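Glucose-6-phosphate isomerase (Plasmodium falciparum, PDB 3QKI) probably catalyses the reversible isomerisation of alpha-D-glucose 6-phosphate to beta-D-fructose 6-phosphate, an early step of glycolysis. Local coordinates at residues M105-S110 and D550-E555; L362-N367 and V538-L543; N400-D405 and L544-F549. One frame throughout, in Å; residues are numbered along the deposited sequence.

Contact 1 of 3, residues M105-S110 and D550-E555; sequences MTENRS and DQWGVE
Thr106 and Glu107, in the loop between helix 90-99 and strand 129-130, meet Asp550, Gln551 and Trp552 of the loop leading into helix 555-573, beside the substrate site and at the subunit interface of this phosphoglucose isomerase. The hydroxyl of Thr106 joins Asp550 and Trp552, donating to one and accepting from the other. Its OG1 donates to Asp550 OD2 at 2.5 Å, using the anti lone pair of that oxygen. The same OG1 accepts the indole N-H of Trp552, with NE1 at 2.9 Å and an N-H...O angle of 163°. The hydroxyl lies only 12° out of the indole plane, so it meets the ring at its edge. A chi1 of 68° tucks OG1 between the backbone N and carbonyl carbon of Thr106, where both partners reach it. Asp550 OD1 is taken by Lys402 in a salt bridge, while OD2 also receives a weak hydrogen bond from Asn547 ND2.

Glu107 stretches past the indole in the opposite direction, its chain extended beyond CG and its CG 3.7 Å from Trp552 CZ2. The carboxylate thus arrives above the ring, with OE1 held by Asn104. A water joins Glu107 OE2, at 2.8 Å, to the backbone N of Gln551, at 2.9 Å. The amide of Gln551 is turned toward Arg312, which binds its OE1; its side chain comes within about 4 Å of that of Glu398, a residue of the fructose 6-phosphate site, empty of that ligand here.

The second subunit closes over this loop: Lys505 of that subunit makes a cation-pi contact with Trp552, and Gln433 of that subunit accepts from the backbone N of Gly553. The bridging water rests on a face of the indole, its oxygen 3.3 Å above the plane of Trp552 and over the ring centre.

Contact 2 of 3, residues L362-N367 and V538-L543; sequences LTSFYN and VAEGFL
Leu543 reaches across to Leu362 and Phe365 where helices 356-371 and 523-543 of the phosphoglucose isomerase fold pack in a buried contact. The short segments cross at -44°, with axes 9.7 Å apart at closest approach. The touching residues divide into an apolar patch and a polar pair.

In the apolar patch, CD1 of Leu543 does most of the work. It lies 3.7 Å from CD2 of Leu362 and 4.0 Å from CB of Phe365. The two leucines cross at about a right angle. Phe365 has its ring swung beside its own carbonyl carbon (chi1 173°), which brings one face under CB of Leu543. Phe365 CE1 comes 3.9 Å from the backbone O of Leu543, which lies off the ring plane on the same side as Leu543 CB and is bound by the hydroxyl of Tyr84. Tyr84 and His369 also stack with the Phe365 ring.

Toward the start of the 538-543 segment, Glu540 runs out extended and carries its carboxylate to the neighbouring helix. The hydroxyl of Ser364 donates to Glu540 OE2, with OG 2.6 Å from that oxygen, which it meets on the syn side and 19° out of the carboxylate plane. Gln417 NE2 gives the same hydroxyl a further partner. A buried acid is thereby met by both a hydroxyl and a guanidinium, an environment that probably keeps it ionised. The guanidinium is that of Arg536, which ties the pair together, its NE in a salt bridge with Glu540 OE1 and its NH2 bonded to Ser364 OG.

Contact 3 of 3, residues N400-D405 and L544-F549; sequences NGKSVD and LNINSF
Asn400, at the end of helix 388-400, and Ser548 join two buried loops by a side-chain bond: Ser548 OG donates to Asn400 OD1 at 2.7 Å, in the carbonyl plane. The other half of that amide, ND2, is used by the backbone O of Ile537. Two residues on, the ammonium of Lys402 points NZ at the backbone O of Asn547, 2.8 Å away and also in the carbonyl plane, with a C=O...N angle of 159°. Asp550 OD1 and the backbone O of Ser399 are further partners of NZ.

Asn547 forms an Asx turn, its OD1 accepting from Phe549 N at 3.2 Å, from well above the carbonyl plane, while ND2 bonds Asn104. Two waters add further links: one joins Val404 O to Asn547 N, another Asp405 OD2 to Asn545 ND2. Asp405 OD1 takes the backbone N-H groups of Asn407 and Gln409. Between the polar pairs, Ile546 CD1 lies against Asn400 CB at 3.8 Å. A Schellman motif at Asn545 ends the preceding helix.

With three oxygens round its ammonium, Lys402 probably stays charged and helps hold the loop near Glu398, about 6 Å away between side chains, consistent with a second-shell position.

Overall arrangement
Helix 523-543 and the loop after it supply one side of all three contacts, as the consecutive segments 538-543, 544-549 and 550-555. Their partners come earlier in the chain, in the order 105-110, 362-367 and 400-405, so contacts 2 and 3 alternate along the chain and both fall within the span of contact 1. Contact 3 is the middle one, its centre 10 Å from that of contact 1 and 11 Å from that of contact 2, while those two stand 20 Å apart without touching. The path thus runs from a buried helix pair to loops that touch the second subunit near the substrate site.

Contact 1 of 3, residues M105-S110 and D550-E555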
ATOM      1  N   MET A 105      19.762  20.126 -12.063  1.00 19.35           N
ATOM      2  CA  MET A 105      21.181  20.354 -12.346  1.00 19.74           C
ATOM      3  C   MET A 105      21.997  19.146 -12.829  1.00 24.54           C
ATOM      4  O   MET A 105      23.096  19.339 -13.336  1.00 25.82           O
ATOM      5  CB  MET A 105      21.862  21.133 -11.190  1.00 21.49           C
ATOM      6  CG  MET A 105      21.445  20.667  -9.756  1.00 25.85           C
ATOM      7  SD  MET A 105      22.021  19.041  -9.189  1.00 30.34           S
ATOM      8  CE  MET A 105      23.834  19.251  -9.278  1.00 26.66           C
ATOM      9  N   THR A 106      21.464  17.917 -12.735  1.00 18.33           N
ATOM     10  CA  THR A 106      22.218  16.772 -13.242  1.00 17.37           C
ATOM     11  C   THR A 106      21.839  16.462 -14.685  1.00 21.58           C
ATOM     12  O   THR A 106      22.627  15.860 -15.390  1.00 21.93           O
ATOM     13  CB  THR A 106      22.102  15.533 -12.349  1.00 15.80           C
ATOM     14  OG1 THR A 106      20.765  15.048 -12.410  1.00 12.67           O
ATOM     15  CG2 THR A 106      22.546  15.793 -10.915  1.00 17.07           C
ATOM     16  N   GLU A 107      20.626  16.816 -15.100  1.00 18.05           N
ATOM     17  CA  GLU A 107      20.152  16.583 -16.459  1.00 17.45           C
ATOM     18  C   GLU A 107      20.105  17.905 -17.240  1.00 21.34           C
ATOM     19  O   GLU A 107      19.825  17.891 -18.432  1.00 21.04           O
ATOM     20  CB  GLU A 107      18.777  15.901 -16.442  1.00 17.81           C
ATOM     21  CG  GLU A 107      18.807  14.487 -15.878  1.00 21.11           C
ATOM     22  CD  GLU A 107      17.455  13.825 -15.701  1.00 38.62           C
ATOM     23  OE1 GLU A 107      16.544  14.486 -15.160  1.00 36.90           O
ATOM     24  OE2 GLU A 107      17.315  12.637 -16.068  1.00 41.08           O
ATOM     25  N   ASN A 108      20.423  19.033 -16.568  1.00 18.00           N
ATOM     26  CA  ASN A 108      20.411  20.400 -17.108  1.00 17.92           C
ATOM     27  C   ASN A 108      19.054  20.713 -17.738  1.00 21.14           C
ATOM     28  O   ASN A 108      18.960  20.979 -18.931  1.00 19.91           O
ATOM     29  CB  ASN A 108      21.584  20.656 -18.085  1.00 16.83           C
ATOM     30  CG  ASN A 108      21.850  22.130 -18.259  1.00 36.23           C
ATOM     31  OD1 ASN A 108      21.652  22.937 -17.340  1.00 26.38           O
ATOM     32  ND2 ASN A 108      22.272  22.514 -19.445  1.00 35.82           N
ATOM     33  N   ARG A 109      17.995  20.620 -16.929  1.00 16.87           N
ATOM     34  CA  ARG A 109      16.634  20.796 -17.404  1.00 16.80           C
ATOM     35  C   ARG A 109      15.813  21.722 -16.557  1.00 18.89           C
ATOM     36  O   ARG A 109      16.058  21.874 -15.358  1.00 16.40           O
ATOM     37  CB  ARG A 109      15.915  19.446 -17.438  1.00 18.33           C
ATOM     38  CG  ARG A 109      16.439  18.517 -18.496  1.00 34.21           C
ATOM     39  CD  ARG A 109      15.299  17.878 -19.235  1.00 45.14           C
ATOM     40  NE  ARG A 109      14.769  16.727 -18.518  1.00 44.04           N
ATOM     41  CZ  ARG A 109      15.102  15.470 -18.778  1.00 61.74           C
ATOM     42  NH1 ARG A 109      15.992  15.194 -19.725  1.00 37.37           N
ATOM     43  NH2 ARG A 109      14.554  14.478 -18.089  1.00 58.80           N
ATOM     44  N   SER A 110      14.770  22.272 -17.168  1.00 16.32           N
ATOM     45  CA  SER A 110      13.796  23.094 -16.482  1.00 15.73           C
ATOM     46  C   SER A 110      12.822  22.145 -15.781  1.00 16.08           C
ATOM     47  O   SER A 110      12.761  20.960 -16.107  1.00 16.09           O
ATOM     48  CB  SER A 110      13.061  23.986 -17.474  1.00 20.36           C
ATOM     49  OG  SER A 110      13.957  24.920 -18.050  1.00 25.65           O
ATOM     50  N   ASP A 550      15.743  14.344 -10.775  1.00 12.86           N
ATOM     51  CA  ASP A 550      16.348  13.297 -11.561  1.00 12.12           C
ATOM     52  C   ASP A 550      16.000  11.943 -10.932  1.00 15.40           C
ATOM     53  O   ASP A 550      15.272  11.876  -9.930  1.00 13.53           O
ATOM     54  CB  ASP A 550      17.883  13.522 -11.641  1.00 14.25           C
ATOM     55  CG  ASP A 550      18.630  13.575 -10.305  1.00 17.59           C
ATOM     56  OD1 ASP A 550      18.057  13.151  -9.274  1.00 18.45           O
ATOM     57  OD2 ASP A 550      19.798  14.010 -10.296  1.00 21.27           O
ATOM     58  N   GLN A 551      16.482  10.851 -11.535  1.00 12.20           N
ATOM     59  CA  GLN A 551      16.229   9.502 -11.016  1.00 11.36           C
ATOM     60  C   GLN A 551      17.273   8.538 -11.570  1.00 14.25           C
ATOM     61  O   GLN A 551      16.936   7.556 -12.211  1.00 13.14           O
ATOM     62  CB  GLN A 551      14.760   9.019 -11.224  1.00 13.10           C
ATOM     63  CG  GLN A 551      14.223   9.050 -12.682  1.00 18.18           C
ATOM     64  CD  GLN A 551      14.026  10.460 -13.217  1.00 25.00           C
ATOM     65  OE1 GLN A 551      13.429  11.327 -12.565  1.00 21.03           O
ATOM     66  NE2 GLN A 551      14.563  10.743 -14.404  1.00 18.04           N
ATOM     67  N   TRP A 552      18.555   8.833 -11.319  1.00 13.28           N
ATOM     68  CA  TRP A 552      19.676   8.008 -11.804  1.00 13.87           C
ATOM     69  C   TRP A 552      19.704   6.614 -11.215  1.00 15.52           C
ATOM     70  O   TRP A 552      20.305   5.717 -11.807  1.00 16.01           O
ATOM     71  CB  TRP A 552      21.011   8.719 -11.561  1.00 13.09           C
ATOM     72  CG  TRP A 552      21.130  10.003 -12.327  1.00 15.18           C
ATOM     73  CD1 TRP A 552      21.128  11.264 -11.819  1.00 18.35           C
ATOM     74  CD2 TRP A 552      21.218  10.138 -13.744  1.00 15.38           C
ATOM     75  NE1 TRP A 552      21.245  12.181 -12.834  1.00 18.46           N
ATOM     76  CE2 TRP A 552      21.310  11.516 -14.028  1.00 19.74           C
ATOM     77  CE3 TRP A 552      21.236   9.223 -14.814  1.00 17.21           C
ATOM     78  CZ2 TRP A 552      21.445  12.006 -15.334  1.00 18.89           C
ATOM     79  CZ3 TRP A 552      21.363   9.709 -16.111  1.00 18.91           C
ATOM     80  CH2 TRP A 552      21.477  11.083 -16.357  1.00 19.77           C
ATOM     81  N   GLY A 553      19.007   6.438 -10.090  1.00 13.68           N
ATOM     82  CA  GLY A 553      18.934   5.190  -9.346  1.00 14.85           C
ATOM     83  C   GLY A 553      18.198   4.053 -10.002  1.00 22.22           C
ATOM     84  O   GLY A 553      18.250   2.909  -9.526  1.00 22.63           O
ATOM     85  N   VAL A 554      17.535   4.339 -11.088  1.00 20.48           N
ATOM     86  CA  VAL A 554      16.744   3.325 -11.769  1.00 22.83           C
ATOM     87  C   VAL A 554      17.511   2.601 -12.882  1.00 26.64           C
ATOM     88  O   VAL A 554      17.040   1.590 -13.397  1.00 26.12           O
ATOM     89  CB  VAL A 554      15.371   3.903 -12.232  1.00 28.06           C
ATOM     90  CG1 VAL A 554      14.674   4.645 -11.085  1.00 28.90           C
ATOM     91  CG2 VAL A 554      15.520   4.809 -13.448  1.00 27.60           C
ATOM     92  N   GLU A 555      18.700   3.103 -13.221  1.00 23.13           N
ATOM     93  CA  GLU A 555      19.536   2.596 -14.297  1.00 21.92           C
ATOM     94  C   GLU A 555      20.105   1.201 -14.096  1.00 23.60           C
ATOM     95  O   GLU A 555      20.029   0.386 -15.019  1.00 21.54           O
ATOM     96  CB  GLU A 555      20.689   3.563 -14.569  1.00 23.77           C
ATOM     97  CG  GLU A 555      20.426   4.604 -15.640  1.00 45.55           C
ATOM     98  CD  GLU A 555      21.669   5.327 -16.148  1.00 70.88           C
ATOM     99  OE1 GLU A 555      22.769   4.726 -16.161  1.00 62.43           O
ATOM    100  OE2 GLU A 555      21.528   6.495 -16.572  1.00 66.58           O
TER
HETATM  101  O   HOH W   1      18.011  10.860 -13.985  1.00 13.46           O
HETATM  102  O   HOH W   2      14.155  13.806 -14.797  1.00 25.26           O

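Contact 2 of 3, residues L362-N367 and V538-L543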
ATOM      1  N   LEU A 362       9.093  21.765   6.149  1.00 11.09           N
ATOM      2  CA  LEU A 362       9.949  22.058   7.319  1.00 11.37           C
ATOM      3  C   LEU A 362       9.699  21.082   8.458  1.00 16.29           C
ATOM      4  O   LEU A 362      10.642  20.642   9.100  1.00 15.23           O
ATOM      5  CB  LEU A 362       9.772  23.503   7.807  1.00 11.70           C
ATOM      6  CG  LEU A 362      10.382  24.616   6.926  1.00 14.73           C
ATOM      7  CD1 LEU A 362       9.862  25.977   7.361  1.00 14.02           C
ATOM      8  CD2 LEU A 362      11.870  24.609   7.004  1.00 14.77           C
ATOM      9  N   THR A 363       8.413  20.720   8.675  1.00 15.55           N
ATOM     10  CA  THR A 363       7.987  19.768   9.704  1.00 14.65           C
ATOM     11  C   THR A 363       8.585  18.393   9.402  1.00 17.07           C
ATOM     12  O   THR A 363       9.150  17.764  10.294  1.00 17.16           O
ATOM     13  CB  THR A 363       6.461  19.742   9.768  1.00 14.55           C
ATOM     14  OG1 THR A 363       5.991  21.041  10.147  1.00 15.86           O
ATOM     15  CG2 THR A 363       5.932  18.712  10.723  1.00  8.81           C
ATOM     16  N   SER A 364       8.457  17.936   8.148  1.00 13.75           N
ATOM     17  CA  SER A 364       8.978  16.652   7.683  1.00 12.67           C
ATOM     18  C   SER A 364      10.509  16.588   7.875  1.00 15.70           C
ATOM     19  O   SER A 364      11.025  15.589   8.379  1.00 13.19           O
ATOM     20  CB  SER A 364       8.611  16.468   6.220  1.00 16.82           C
ATOM     21  OG  SER A 364       9.081  15.241   5.680  1.00 22.00           O
ATOM     22  N   PHE A 365      11.218  17.651   7.468  1.00 13.37           N
ATOM     23  CA  PHE A 365      12.667  17.813   7.583  1.00 13.33           C
ATOM     24  C   PHE A 365      13.089  17.751   9.052  1.00 18.89           C
ATOM     25  O   PHE A 365      14.042  17.057   9.389  1.00 18.76           O
ATOM     26  CB  PHE A 365      13.081  19.160   6.938  1.00 15.50           C
ATOM     27  CG  PHE A 365      14.528  19.545   7.133  1.00 17.61           C
ATOM     28  CD1 PHE A 365      15.535  18.939   6.389  1.00 20.21           C
ATOM     29  CD2 PHE A 365      14.886  20.522   8.061  1.00 19.89           C
ATOM     30  CE1 PHE A 365      16.876  19.305   6.567  1.00 21.64           C
ATOM     31  CE2 PHE A 365      16.224  20.864   8.263  1.00 22.11           C
ATOM     32  CZ  PHE A 365      17.214  20.254   7.515  1.00 20.17           C
ATOM     33  N   TYR A 366      12.363  18.488   9.929  1.00 16.35           N
ATOM     34  CA  TYR A 366      12.600  18.543  11.367  1.00 15.37           C
ATOM     35  C   TYR A 366      12.475  17.140  12.011  1.00 16.18           C
ATOM     36  O   TYR A 366      13.403  16.692  12.683  1.00 13.89           O
ATOM     37  CB  TYR A 366      11.585  19.521  11.977  1.00 16.40           C
ATOM     38  CG  TYR A 366      11.655  19.676  13.477  1.00 17.79           C
ATOM     39  CD1 TYR A 366      12.651  20.449  14.074  1.00 18.37           C
ATOM     40  CD2 TYR A 366      10.665  19.142  14.298  1.00 18.78           C
ATOM     41  CE1 TYR A 366      12.699  20.628  15.452  1.00 16.25           C
ATOM     42  CE2 TYR A 366      10.702  19.314  15.684  1.00 19.59           C
ATOM     43  CZ  TYR A 366      11.716  20.069  16.254  1.00 23.66           C
ATOM     44  OH  TYR A 366      11.748  20.248  17.614  1.00 18.44           O
ATOM     45  N   ASN A 367      11.353  16.440  11.755  1.00 14.26           N
ATOM     46  CA  ASN A 367      11.125  15.079  12.276  1.00 14.36           C
ATOM     47  C   ASN A 367      12.177  14.104  11.830  1.00 17.39           C
ATOM     48  O   ASN A 367      12.660  13.305  12.642  1.00 19.52           O
ATOM     49  CB  ASN A 367       9.741  14.572  11.886  1.00 13.85           C
ATOM     50  CG  ASN A 367       8.647  15.234  12.671  1.00 23.62           C
ATOM     51  OD1 ASN A 367       8.879  15.745  13.757  1.00 18.75           O
ATOM     52  ND2 ASN A 367       7.436  15.257  12.126  1.00 13.51           N
ATOM     53  N   VAL A 538       8.958  19.551  -3.558  1.00 10.29           N
ATOM     54  CA  VAL A 538       9.876  20.498  -4.176  1.00 10.59           C
ATOM     55  C   VAL A 538      10.589  21.326  -3.063  1.00 13.27           C
ATOM     56  O   VAL A 538      11.811  21.436  -3.086  1.00 13.16           O
ATOM     57  CB  VAL A 538       9.159  21.389  -5.227  1.00 13.41           C
ATOM     58  CG1 VAL A 538       9.985  22.622  -5.580  1.00 12.16           C
ATOM     59  CG2 VAL A 538       8.811  20.585  -6.475  1.00 13.55           C
ATOM     60  N   ALA A 539       9.833  21.829  -2.070  1.00 11.82           N
ATOM     61  CA  ALA A 539      10.391  22.608  -0.957  1.00 11.91           C
ATOM     62  C   ALA A 539      11.347  21.746  -0.149  1.00 15.26           C
ATOM     63  O   ALA A 539      12.431  22.208   0.200  1.00 16.03           O
ATOM     64  CB  ALA A 539       9.281  23.138  -0.056  1.00 12.63           C
ATOM     65  N   GLU A 540      10.971  20.482   0.107  1.00 10.57           N
ATOM     66  CA  GLU A 540      11.776  19.586   0.896  1.00  9.73           C
ATOM     67  C   GLU A 540      13.117  19.208   0.247  1.00 14.78           C
ATOM     68  O   GLU A 540      14.121  19.084   0.958  1.00 13.60           O
ATOM     69  CB  GLU A 540      10.967  18.368   1.364  1.00 11.20           C
ATOM     70  CG  GLU A 540      11.539  17.759   2.625  1.00 24.94           C
ATOM     71  CD  GLU A 540      10.666  16.742   3.324  1.00 43.68           C
ATOM     72  OE1 GLU A 540       9.508  16.530   2.892  1.00 28.93           O
ATOM     73  OE2 GLU A 540      11.142  16.168   4.329  1.00 34.51           O
ATOM     74  N   GLY A 541      13.137  19.052  -1.082  1.00 13.37           N
ATOM     75  CA  GLY A 541      14.365  18.738  -1.815  1.00 12.44           C
ATOM     76  C   GLY A 541      15.381  19.856  -1.661  1.00 14.15           C
ATOM     77  O   GLY A 541      16.561  19.587  -1.434  1.00 14.42           O
ATOM     78  N   PHE A 542      14.909  21.116  -1.683  1.00 10.35           N
ATOM     79  CA  PHE A 542      15.755  22.296  -1.474  1.00 10.77           C
ATOM     80  C   PHE A 542      16.250  22.405  -0.036  1.00 17.13           C
ATOM     81  O   PHE A 542      17.421  22.723   0.173  1.00 17.47           O
ATOM     82  CB  PHE A 542      15.088  23.597  -1.948  1.00 11.45           C
ATOM     83  CG  PHE A 542      14.918  23.683  -3.462  1.00 13.39           C
ATOM     84  CD1 PHE A 542      15.975  23.392  -4.318  1.00 14.20           C
ATOM     85  CD2 PHE A 542      13.706  24.095  -4.022  1.00 15.64           C
ATOM     86  CE1 PHE A 542      15.828  23.506  -5.707  1.00 15.74           C
ATOM     87  CE2 PHE A 542      13.547  24.169  -5.413  1.00 16.75           C
ATOM     88  CZ  PHE A 542      14.607  23.868  -6.246  1.00 15.00           C
ATOM     89  N   LEU A 543      15.396  22.053   0.945  1.00 14.92           N
ATOM     90  CA  LEU A 543      15.800  22.006   2.362  1.00 14.12           C
ATOM     91  C   LEU A 543      16.896  20.939   2.538  1.00 17.83           C
ATOM     92  O   LEU A 543      17.864  21.168   3.265  1.00 16.19           O
ATOM     93  CB  LEU A 543      14.610  21.673   3.290  1.00 13.12           C
ATOM     94  CG  LEU A 543      13.453  22.674   3.366  1.00 15.06           C
ATOM     95  CD1 LEU A 543      12.364  22.138   4.289  1.00 14.94           C
ATOM     96  CD2 LEU A 543      13.922  24.054   3.816  1.00 17.50           C
TER

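Contact 3 of 3, residues N400-D405 and L544-F549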
ATOM      1  N   ASN A 400      13.045  12.483  -3.666  1.00 11.52           N
ATOM      2  CA  ASN A 400      13.944  12.779  -2.570  1.00 10.20           C
ATOM      3  C   ASN A 400      14.781  11.642  -1.970  1.00 14.93           C
ATOM      4  O   ASN A 400      15.519  11.893  -1.023  1.00 15.39           O
ATOM      5  CB  ASN A 400      13.214  13.652  -1.519  1.00  9.01           C
ATOM      6  CG  ASN A 400      12.778  15.007  -2.025  1.00 17.36           C
ATOM      7  OD1 ASN A 400      13.108  15.448  -3.141  1.00 15.39           O
ATOM      8  ND2 ASN A 400      11.986  15.694  -1.241  1.00  9.46           N
ATOM      9  N   GLY A 401      14.681  10.438  -2.525  1.00 11.56           N
ATOM     10  CA  GLY A 401      15.452   9.265  -2.085  1.00 12.02           C
ATOM     11  C   GLY A 401      16.793   9.286  -2.794  1.00 16.90           C
ATOM     12  O   GLY A 401      17.025   8.548  -3.751  1.00 16.23           O
ATOM     13  N   LYS A 402      17.645  10.227  -2.391  1.00 16.05           N
ATOM     14  CA  LYS A 402      18.947  10.527  -3.019  1.00 14.92           C
ATOM     15  C   LYS A 402      20.063  10.492  -1.977  1.00 18.36           C
ATOM     16  O   LYS A 402      19.785  10.531  -0.781  1.00 15.06           O
ATOM     17  CB  LYS A 402      18.888  11.938  -3.678  1.00 17.09           C
ATOM     18  CG  LYS A 402      17.760  12.137  -4.691  1.00 17.51           C
ATOM     19  CD  LYS A 402      18.023  11.399  -6.020  1.00 14.15           C
ATOM     20  CE  LYS A 402      16.768  11.209  -6.864  1.00 10.98           C
ATOM     21  NZ  LYS A 402      16.147  12.485  -7.297  1.00  9.90           N
ATOM     22  N   SER A 403      21.329  10.442  -2.426  1.00 15.68           N
ATOM     23  CA  SER A 403      22.455  10.424  -1.498  1.00 15.69           C
ATOM     24  C   SER A 403      23.605  11.316  -1.967  1.00 17.20           C
ATOM     25  O   SER A 403      24.749  11.123  -1.550  1.00 14.51           O
ATOM     26  CB  SER A 403      22.917   8.990  -1.224  1.00 21.53           C
ATOM     27  OG  SER A 403      23.167   8.293  -2.434  1.00 33.52           O
ATOM     28  N   VAL A 404      23.291  12.297  -2.836  1.00 12.48           N
ATOM     29  CA  VAL A 404      24.268  13.234  -3.417  1.00 10.40           C
ATOM     30  C   VAL A 404      23.615  14.581  -3.424  1.00 15.83           C
ATOM     31  O   VAL A 404      22.475  14.709  -3.900  1.00 16.06           O
ATOM     32  CB  VAL A 404      24.744  12.853  -4.834  1.00 13.06           C
ATOM     33  CG1 VAL A 404      25.867  13.781  -5.286  1.00 11.89           C
ATOM     34  CG2 VAL A 404      25.172  11.381  -4.928  1.00 12.39           C
ATOM     35  N   ASP A 405      24.309  15.583  -2.861  1.00 12.58           N
ATOM     36  CA  ASP A 405      23.763  16.921  -2.770  1.00 13.24           C
ATOM     37  C   ASP A 405      23.864  17.760  -4.073  1.00 17.89           C
ATOM     38  O   ASP A 405      24.439  17.300  -5.065  1.00 17.24           O
ATOM     39  CB  ASP A 405      24.276  17.646  -1.513  1.00 14.79           C
ATOM     40  CG  ASP A 405      25.704  18.144  -1.527  1.00 23.20           C
ATOM     41  OD1 ASP A 405      26.348  18.082  -2.599  1.00 24.43           O
ATOM     42  OD2 ASP A 405      26.172  18.632  -0.470  1.00 28.25           O
ATOM     43  N   LEU A 544      16.741  19.780   1.858  1.00 12.94           N
ATOM     44  CA  LEU A 544      17.710  18.669   1.923  1.00 12.14           C
ATOM     45  C   LEU A 544      18.943  18.920   1.085  1.00 14.55           C
ATOM     46  O   LEU A 544      19.908  18.154   1.171  1.00 12.95           O
ATOM     47  CB  LEU A 544      17.048  17.368   1.458  1.00 11.45           C
ATOM     48  CG  LEU A 544      16.001  16.782   2.411  1.00 14.86           C
ATOM     49  CD1 LEU A 544      15.234  15.681   1.736  1.00 14.31           C
ATOM     50  CD2 LEU A 544      16.638  16.297   3.717  1.00 17.42           C
ATOM     51  N   ASN A 545      18.880  19.960   0.224  1.00 13.42           N
ATOM     52  CA  ASN A 545      19.900  20.340  -0.750  1.00 14.27           C
ATOM     53  C   ASN A 545      20.209  19.176  -1.707  1.00 18.60           C
ATOM     54  O   ASN A 545      21.364  18.877  -1.980  1.00 17.77           O
ATOM     55  CB  ASN A 545      21.176  20.879  -0.073  1.00 13.72           C
ATOM     56  CG  ASN A 545      22.069  21.626  -1.010  1.00 22.31           C
ATOM     57  OD1 ASN A 545      21.611  22.321  -1.917  1.00 16.76           O
ATOM     58  ND2 ASN A 545      23.368  21.450  -0.850  1.00 12.25           N
ATOM     59  N   ILE A 546      19.168  18.514  -2.201  1.00 16.43           N
ATOM     60  CA  ILE A 546      19.331  17.414  -3.168  1.00 14.66           C
ATOM     61  C   ILE A 546      18.575  17.778  -4.453  1.00 14.73           C
ATOM     62  O   ILE A 546      17.821  18.759  -4.479  1.00 13.41           O
ATOM     63  CB  ILE A 546      18.889  16.046  -2.596  1.00 17.01           C
ATOM     64  CG1 ILE A 546      17.391  16.063  -2.186  1.00 18.58           C
ATOM     65  CG2 ILE A 546      19.871  15.521  -1.496  1.00 14.76           C
ATOM     66  CD1 ILE A 546      16.881  14.763  -1.636  1.00 26.65           C
ATOM     67  N   ASN A 547      18.786  17.012  -5.508  1.00 12.56           N
ATOM     68  CA  ASN A 547      18.092  17.244  -6.766  1.00 13.34           C
ATOM     69  C   ASN A 547      16.822  16.356  -6.775  1.00 18.17           C
ATOM     70  O   ASN A 547      16.921  15.145  -6.910  1.00 18.19           O
ATOM     71  CB  ASN A 547      19.003  16.974  -7.971  1.00 11.94           C
ATOM     72  CG  ASN A 547      18.334  17.236  -9.310  1.00 22.35           C
ATOM     73  OD1 ASN A 547      17.283  17.865  -9.396  1.00 17.02           O
ATOM     74  ND2 ASN A 547      18.940  16.786 -10.383  1.00 14.07           N
ATOM     75  N   SER A 548      15.644  16.966  -6.608  1.00 15.52           N
ATOM     76  CA  SER A 548      14.347  16.270  -6.554  1.00 15.23           C
ATOM     77  C   SER A 548      13.884  15.799  -7.925  1.00 18.66           C
ATOM     78  O   SER A 548      12.875  15.113  -8.029  1.00 18.38           O
ATOM     79  CB  SER A 548      13.268  17.231  -6.048  1.00 15.46           C
ATOM     80  OG  SER A 548      13.431  17.599  -4.696  1.00 11.80           O
ATOM     81  N   PHE A 549      14.578  16.226  -8.977  1.00 12.72           N
ATOM     82  CA  PHE A 549      14.124  16.116 -10.332  1.00 11.60           C
ATOM     83  C   PHE A 549      14.708  15.054 -11.231  1.00 16.16           C
ATOM     84  O   PHE A 549      14.188  14.857 -12.316  1.00 15.88           O
ATOM     85  CB  PHE A 549      14.125  17.532 -10.968  1.00 11.37           C
ATOM     86  CG  PHE A 549      13.498  18.538 -10.035  1.00 11.78           C
ATOM     87  CD1 PHE A 549      14.272  19.524  -9.425  1.00 14.62           C
ATOM     88  CD2 PHE A 549      12.141  18.473  -9.718  1.00 12.70           C
ATOM     89  CE1 PHE A 549      13.685  20.462  -8.566  1.00 15.07           C
ATOM     90  CE2 PHE A 549      11.569  19.389  -8.830  1.00 15.64           C
ATOM     91  CZ  PHE A 549      12.340  20.390  -8.278  1.00 13.63           C
TER
HETATM   92  O   HOH W   3      20.335  14.625  -5.519  1.00 20.57           O
HETATM   93  O   HOH W   4      24.298  19.543   1.535  1.00 20.23           O